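Local structure of outer membrane porin protein 32 (Delftia acidovorans, 2FGQ) at residues 163-168 and 193-198; 198-203 and 229-234. The protein forms anion-selective channels through the bacterial outer membrane, working as a homotrimer of porin beta barrels. All blocks are in the same frame, centred on the assembly; numbering follows the deposited sequence.

Interaction 1. Residues 163-168 and 193-198; sequences GTADSV and KTAVGG
Thr164 and Gly198 form the one hydrogen bond between these segments: Thr164 N donates to Gly198 O at 3.0 Å, with 162° at the hydrogen, and the donor lies tilted from the carbonyl plane. The same oxygen is met by a CA-H...O contact from Gly163 CA at 3.3 Å. Backbone angles with positive phi already favour glycine at Gly163, and a beta carbon there would collide with Gly198 O. Thr164 OG1 sits between its own backbone N and carbonyl carbon (chi1 62°), and its hydrogen-bond partner is Ala200 N.

Porin barrels carry long loops at one end of their antiparallel strands, and this contact illustrates how such a loop is held. Residues 163-168 belong to the connection between strands 148-155 and 171-179, which folds back over the end of strand 183-196 and the tight turn that follows it; by porin topology this is probably the extracellular rim.

The remaining contacts are of van der Waals kind. Ala165 CB points at the strand, lying 3.5 Å from Thr194 O and 4.0 Å from Ala195 CB, a small apolar pair in a buried spot. Further along, Ser167 rests alongside the lysine stem: its carbonyl O comes to 3.1 Å from Lys193 CB, and its OG to 3.5 Å from Lys193 CG. The lysine chain bends at chi2 (-70°) and carries NZ away from the loop toward a salt bridge with Asp202. Val168 CG1 lies more loosely beside Lys193 O.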
ATOM      1  N   GLY A 163     -12.074  26.637   5.794  1.00 15.42           N
ATOM      2  CA  GLY A 163     -12.802  27.886   5.821  1.00 15.36           C
ATOM      3  C   GLY A 163     -13.266  28.211   7.231  1.00 15.60           C
ATOM      4  O   GLY A 163     -12.459  28.183   8.158  1.00 15.76           O
ATOM      5  N   THR A 164     -14.566  28.447   7.420  1.00 15.44           N
ATOM      6  CA  THR A 164     -15.076  28.809   8.748  1.00 15.29           C
ATOM      7  C   THR A 164     -15.410  27.612   9.636  1.00 15.70           C
ATOM      8  O   THR A 164     -15.844  27.793  10.758  1.00 17.06           O
ATOM      9  CB  THR A 164     -16.313  29.691   8.660  1.00 15.67           C
ATOM     10  OG1 THR A 164     -17.367  28.977   8.002  1.00 14.60           O
ATOM     11  CG2 THR A 164     -16.012  30.948   7.832  1.00 17.53           C
ATOM     12  N   ALA A 165     -15.207  26.398   9.133  1.00 15.10           N
ATOM     13  CA  ALA A 165     -15.419  25.183   9.916  1.00 15.54           C
ATOM     14  C   ALA A 165     -14.104  24.752  10.560  1.00 14.75           C
ATOM     15  O   ALA A 165     -13.152  24.510   9.846  1.00 16.72           O
ATOM     16  CB  ALA A 165     -15.925  24.087   9.027  1.00 15.65           C
ATOM     17  N   ASP A 166     -14.063  24.697  11.893  1.00 14.64           N
ATOM     18  CA  ASP A 166     -12.878  24.260  12.639  1.00 15.44           C
ATOM     19  C   ASP A 166     -13.079  22.945  13.373  1.00 14.82           C
ATOM     20  O   ASP A 166     -12.298  22.585  14.263  1.00 15.51           O
ATOM     21  CB  ASP A 166     -12.366  25.347  13.573  1.00 16.00           C
ATOM     22  CG  ASP A 166     -13.294  25.668  14.712  1.00 20.76           C
ATOM     23  OD1 ASP A 166     -14.440  25.156  14.761  1.00 24.53           O
ATOM     24  OD2 ASP A 166     -12.894  26.448  15.627  1.00 26.52           O
ATOM     25  N   SER A 167     -14.084  22.185  12.950  1.00 13.72           N
ATOM     26  CA  SER A 167     -14.327  20.858  13.506  1.00 14.06           C
ATOM     27  C   SER A 167     -14.746  19.868  12.426  1.00 13.25           C
ATOM     28  O   SER A 167     -15.528  18.934  12.674  1.00 13.49           O
ATOM     29  CB  SER A 167     -15.332  20.905  14.666  1.00 14.71           C
ATOM     30  OG  SER A 167     -16.600  21.418  14.285  1.00 16.87           O
ATOM     31  N   VAL A 168     -14.170  20.033  11.243  1.00 12.42           N
ATOM     32  CA  VAL A 168     -14.504  19.183  10.103  1.00 12.53           C
ATOM     33  C   VAL A 168     -14.204  17.721  10.441  1.00 11.97           C
ATOM     34  O   VAL A 168     -13.145  17.421  10.991  1.00 12.64           O
ATOM     35  CB  VAL A 168     -13.759  19.594   8.820  1.00 12.88           C
ATOM     36  CG1 VAL A 168     -14.097  18.672   7.668  1.00 13.13           C
ATOM     37  CG2 VAL A 168     -14.107  21.019   8.437  1.00 14.82           C
ATOM     38  N   LYS A 193     -19.874  17.275  11.268  1.00 11.62           N
ATOM     39  CA  LYS A 193     -19.463  18.642  10.974  1.00 12.08           C
ATOM     40  C   LYS A 193     -18.707  18.649   9.641  1.00 12.59           C
ATOM     41  O   LYS A 193     -17.823  17.840   9.411  1.00 12.86           O
ATOM     42  CB  LYS A 193     -18.578  19.187  12.086  1.00 12.77           C
ATOM     43  CG  LYS A 193     -19.257  19.323  13.433  1.00 15.06           C
ATOM     44  CD  LYS A 193     -20.285  20.424  13.432  1.00 18.32           C
ATOM     45  CE  LYS A 193     -21.013  20.595  14.750  1.00 23.34           C
ATOM     46  NZ  LYS A 193     -21.859  21.863  14.685  1.00 23.04           N
ATOM     47  N   THR A 194     -19.009  19.622   8.805  1.00 11.58           N
ATOM     48  CA  THR A 194     -18.339  19.779   7.545  1.00 12.50           C
ATOM     49  C   THR A 194     -18.290  21.214   7.080  1.00 11.54           C
ATOM     50  O   THR A 194     -18.538  22.140   7.853  1.00 12.22           O
ATOM     51  CB  THR A 194     -18.941  18.820   6.540  1.00 12.32           C
ATOM     52  OG1 THR A 194     -18.083  18.733   5.374  1.00 14.81           O
ATOM     53  CG2 THR A 194     -20.351  19.188   6.077  1.00 13.15           C
ATOM     54  N   ALA A 195     -17.949  21.393   5.814  1.00 12.34           N
ATOM     55  CA  ALA A 195     -18.018  22.694   5.156  1.00 13.06           C
ATOM     56  C   ALA A 195     -18.531  22.497   3.753  1.00 13.21           C
ATOM     57  O   ALA A 195     -18.260  21.468   3.140  1.00 13.05           O
ATOM     58  CB  ALA A 195     -16.636  23.409   5.159  1.00 14.63           C
ATOM     59  N   VAL A 196     -19.226  23.500   3.233  1.00 12.69           N
ATOM     60  CA  VAL A 196     -19.644  23.518   1.835  1.00 12.77           C
ATOM     61  C   VAL A 196     -19.245  24.870   1.312  1.00 13.60           C
ATOM     62  O   VAL A 196     -19.593  25.909   1.904  1.00 14.47           O
ATOM     63  CB  VAL A 196     -21.162  23.364   1.732  1.00 13.05           C
ATOM     64  CG1 VAL A 196     -21.549  23.513   0.257  1.00 14.25           C
ATOM     65  CG2 VAL A 196     -21.616  22.023   2.311  1.00 14.58           C
ATOM     66  N   GLY A 197     -18.465  24.884   0.238  1.00 15.00           N
ATOM     67  CA  GLY A 197     -17.927  26.136  -0.260  1.00 15.23           C
ATOM     68  C   GLY A 197     -17.134  26.966   0.734  1.00 14.56           C
ATOM     69  O   GLY A 197     -17.116  28.192   0.628  1.00 16.61           O
ATOM     70  N   GLY A 198     -16.468  26.319   1.691  1.00 13.79           N
ATOM     71  CA  GLY A 198     -15.718  26.979   2.723  1.00 14.26           C
ATOM     72  C   GLY A 198     -16.514  27.512   3.902  1.00 13.77           C
ATOM     73  O   GLY A 198     -15.956  28.155   4.774  1.00 15.67           O
TER

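Interaction 2. Residues 198-203 and 229-234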
ATOM      1  N   GLY A 198     -16.468  26.319   1.691  1.00 13.79           N
ATOM      2  CA  GLY A 198     -15.718  26.979   2.723  1.00 14.26           C
ATOM      3  C   GLY A 198     -16.514  27.512   3.902  1.00 13.77           C
ATOM      4  O   GLY A 198     -15.956  28.155   4.774  1.00 15.67           O
ATOM      5  N   LEU A 199     -17.801  27.195   3.972  1.00 13.88           N
ATOM      6  CA  LEU A 199     -18.686  27.668   5.046  1.00 13.84           C
ATOM      7  C   LEU A 199     -19.152  26.496   5.915  1.00 13.17           C
ATOM      8  O   LEU A 199     -19.647  25.485   5.398  1.00 13.16           O
ATOM      9  CB  LEU A 199     -19.901  28.404   4.470  1.00 13.95           C
ATOM     10  CG  LEU A 199     -19.687  29.902   4.160  1.00 16.03           C
ATOM     11  CD1 LEU A 199     -18.584  30.131   3.196  1.00 18.92           C
ATOM     12  CD2 LEU A 199     -20.996  30.474   3.584  1.00 17.89           C
ATOM     13  N   ALA A 200     -19.029  26.666   7.224  1.00 12.91           N
ATOM     14  CA  ALA A 200     -19.349  25.621   8.201  1.00 13.18           C
ATOM     15  C   ALA A 200     -20.789  25.158   7.998  1.00 12.92           C
ATOM     16  O   ALA A 200     -21.691  25.986   7.840  1.00 13.35           O
ATOM     17  CB  ALA A 200     -19.176  26.149   9.605  1.00 13.41           C
ATOM     18  N   THR A 201     -20.976  23.845   8.037  1.00 12.87           N
ATOM     19  CA  THR A 201     -22.239  23.185   7.684  1.00 12.45           C
ATOM     20  C   THR A 201     -22.352  21.914   8.518  1.00 12.96           C
ATOM     21  O   THR A 201     -21.370  21.208   8.708  1.00 13.30           O
ATOM     22  CB  THR A 201     -22.247  22.829   6.194  1.00 12.86           C
ATOM     23  OG1 THR A 201     -22.226  24.018   5.390  1.00 14.07           O
ATOM     24  CG2 THR A 201     -23.481  22.091   5.752  1.00 13.62           C
ATOM     25  N   ASP A 202     -23.528  21.668   9.070  1.00 12.26           N
ATOM     26  CA  ASP A 202     -23.832  20.394   9.720  1.00 13.01           C
ATOM     27  C   ASP A 202     -24.445  19.452   8.693  1.00 13.24           C
ATOM     28  O   ASP A 202     -25.309  19.841   7.918  1.00 14.83           O
ATOM     29  CB  ASP A 202     -24.889  20.561  10.813  1.00 13.93           C
ATOM     30  CG  ASP A 202     -24.415  21.315  12.016  1.00 17.27           C
ATOM     31  OD1 ASP A 202     -23.203  21.523  12.217  1.00 18.45           O
ATOM     32  OD2 ASP A 202     -25.250  21.791  12.838  1.00 23.91           O
ATOM     33  N   ARG A 203     -24.043  18.197   8.735  1.00 12.31           N
ATOM     34  CA  ARG A 203     -24.649  17.152   7.949  1.00 12.33           C
ATOM     35  C   ARG A 203     -25.472  16.309   8.923  1.00 12.13           C
ATOM     36  O   ARG A 203     -24.932  15.531   9.705  1.00 13.06           O
ATOM     37  CB  ARG A 203     -23.567  16.292   7.271  1.00 11.91           C
ATOM     38  CG  ARG A 203     -24.079  15.209   6.358  1.00 13.72           C
ATOM     39  CD  ARG A 203     -23.006  14.213   5.962  1.00 13.54           C
ATOM     40  NE  ARG A 203     -23.363  13.384   4.813  1.00 12.81           N
ATOM     41  CZ  ARG A 203     -24.244  12.380   4.859  1.00 13.98           C
ATOM     42  NH1 ARG A 203     -24.814  12.018   6.015  1.00 13.40           N
ATOM     43  NH2 ARG A 203     -24.503  11.709   3.756  1.00 14.95           N
ATOM     44  N   LYS A 229     -27.084  21.570   6.584  1.00 14.30           N
ATOM     45  CA  LYS A 229     -27.597  22.837   7.119  1.00 15.23           C
ATOM     46  C   LYS A 229     -26.414  23.770   7.383  1.00 13.67           C
ATOM     47  O   LYS A 229     -25.592  23.520   8.260  1.00 12.76           O
ATOM     48  CB  LYS A 229     -28.347  22.573   8.418  1.00 17.39           C
ATOM     49  CG  LYS A 229     -29.091  23.744   8.949  1.00 23.78           C
ATOM     50  CD  LYS A 229     -30.166  23.353  10.000  1.00 30.03           C
ATOM     51  CE  LYS A 229     -30.248  24.412  11.090  1.00 34.82           C
ATOM     52  NZ  LYS A 229     -30.415  25.781  10.522  1.00 37.60           N
ATOM     53  N   ARG A 230     -26.311  24.828   6.600  1.00 13.92           N
ATOM     54  CA  ARG A 230     -25.186  25.742   6.684  1.00 14.89           C
ATOM     55  C   ARG A 230     -25.406  26.712   7.818  1.00 14.71           C
ATOM     56  O   ARG A 230     -26.520  27.210   8.008  1.00 16.44           O
ATOM     57  CB  ARG A 230     -25.048  26.422   5.319  1.00 15.48           C
ATOM     58  CG  ARG A 230     -23.894  27.333   5.144  1.00 16.94           C
ATOM     59  CD  ARG A 230     -23.746  27.791   3.723  1.00 16.14           C
ATOM     60  NE  ARG A 230     -24.902  28.588   3.311  1.00 16.02           N
ATOM     61  CZ  ARG A 230     -25.007  29.198   2.120  1.00 16.84           C
ATOM     62  NH1 ARG A 230     -24.055  29.069   1.215  1.00 17.33           N
ATOM     63  NH2 ARG A 230     -26.101  29.897   1.823  1.00 15.96           N
ATOM     64  N   ASP A 231     -24.369  26.962   8.619  1.00 15.48           N
ATOM     65  CA  ASP A 231     -24.499  27.790   9.833  1.00 15.88           C
ATOM     66  C   ASP A 231     -25.070  29.182   9.524  1.00 16.63           C
ATOM     67  O   ASP A 231     -25.892  29.674  10.300  1.00 18.53           O
ATOM     68  CB  ASP A 231     -23.159  27.984  10.560  1.00 16.82           C
ATOM     69  CG  ASP A 231     -22.630  26.725  11.225  1.00 19.28           C
ATOM     70  OD1 ASP A 231     -23.163  25.604  11.026  1.00 25.83           O
ATOM     71  OD2 ASP A 231     -21.634  26.804  11.992  1.00 23.68           O
ATOM     72  N   ILE A 232     -24.651  29.810   8.436  1.00 16.58           N
ATOM     73  CA  ILE A 232     -25.121  31.166   8.113  1.00 18.09           C
ATOM     74  C   ILE A 232     -26.532  31.176   7.532  1.00 17.57           C
ATOM     75  O   ILE A 232     -27.056  32.250   7.220  1.00 18.45           O
ATOM     76  CB  ILE A 232     -24.181  31.940   7.141  1.00 18.69           C
ATOM     77  CG1 ILE A 232     -24.124  31.276   5.768  1.00 20.40           C
ATOM     78  CG2 ILE A 232     -22.828  32.193   7.794  1.00 19.46           C
ATOM     79  CD1 ILE A 232     -23.872  32.227   4.614  1.00 22.40           C
ATOM     80  N   GLY A 233     -27.084  29.988   7.275  1.00 17.54           N
ATOM     81  CA  GLY A 233     -28.378  29.864   6.644  1.00 17.35           C
ATOM     82  C   GLY A 233     -28.304  29.088   5.354  1.00 17.60           C
ATOM     83  O   GLY A 233     -27.283  29.103   4.676  1.00 17.64           O
ATOM     84  N   GLY A 234     -29.416  28.444   4.995  1.00 17.54           N
ATOM     85  CA  GLY A 234     -29.508  27.650   3.795  1.00 17.22           C
ATOM     86  C   GLY A 234     -29.288  26.173   4.062  1.00 17.09           C
ATOM     87  O   GLY A 234     -28.599  25.802   5.026  1.00 17.36           O
TER
HETATM   88  O   HOH W   1     -21.957  28.809   7.429  1.00 14.00           O
HETATM   89  O   HOH W   2     -21.502  23.446  11.344  1.00 18.35           O
HETATM   90  O   HOH W   3     -23.959  24.356  14.079  1.00 50.35           O
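Leu199 packs against Arg230 and Ile232 where the beta hairpin of strands 199-213 and 218-230 reaches its open end at the barrel rim. Antiparallel pairing runs through the hydrogen-bonded pair Asp202 and Lys229 and the non-hydrogen-bonded pair Thr201 and Arg230; beyond these, Asp231 N reaches Ala200 O in a nearly straight bond (3.0 Å, 174°). Arg230 leaves the strand with CG opposite the backbone N (chi1 -176°), then bends at chi3 (64°), turning its guanidinium back onto the type I turn that starts at Arg230. NE (2.8 Å) and NH2 (3.2 Å) of Arg230 both grip Gly233 O, which lies in the guanidinium plane. Ile232 CD1 lies over one face of the guanidinium, displaced toward its rim, while Leu199 CD2 lies 3.8 Å from Arg230 CD and 3.5 Å from Ile232 CD1. A methionine in place of Arg230 would probably leave Gly233 O without this double grip and the turn less firmly tied to the strand. Thr201 turns OG1 back along its own strand to Leu199 O, approaching from above the carbonyl plane. Asp202 OD1, which Lys193 NZ holds in a salt bridge, lies 4.3 Å from Asp231 OD1, and one water sits 2.7 Å from each of the two atoms.

In the fold
Interactions 1 and 2, with centres about 8 Å apart, meet at Gly198 in the tight turn joining strands 183-196 and 199-213, neighbours in the barrel sheet. Three successive connections at one rim are thereby tied together. Lys193 NZ spans the two contacts in a salt bridge 2.8 Å from Asp202 OD1, which probably offsets part of the repulsion between the Asp202 and Asp231 carboxylates. Thr194 N and Thr201 O, 2.8 Å apart, make a probable backbone hydrogen bond between the strands, and Val196 CG2 packs on Thr201 OG1. The d-malate pocket, with Arg75 and Arg133, includes no residue of either contact; a calcium ion lies about 13 Å from the Val168 side chain.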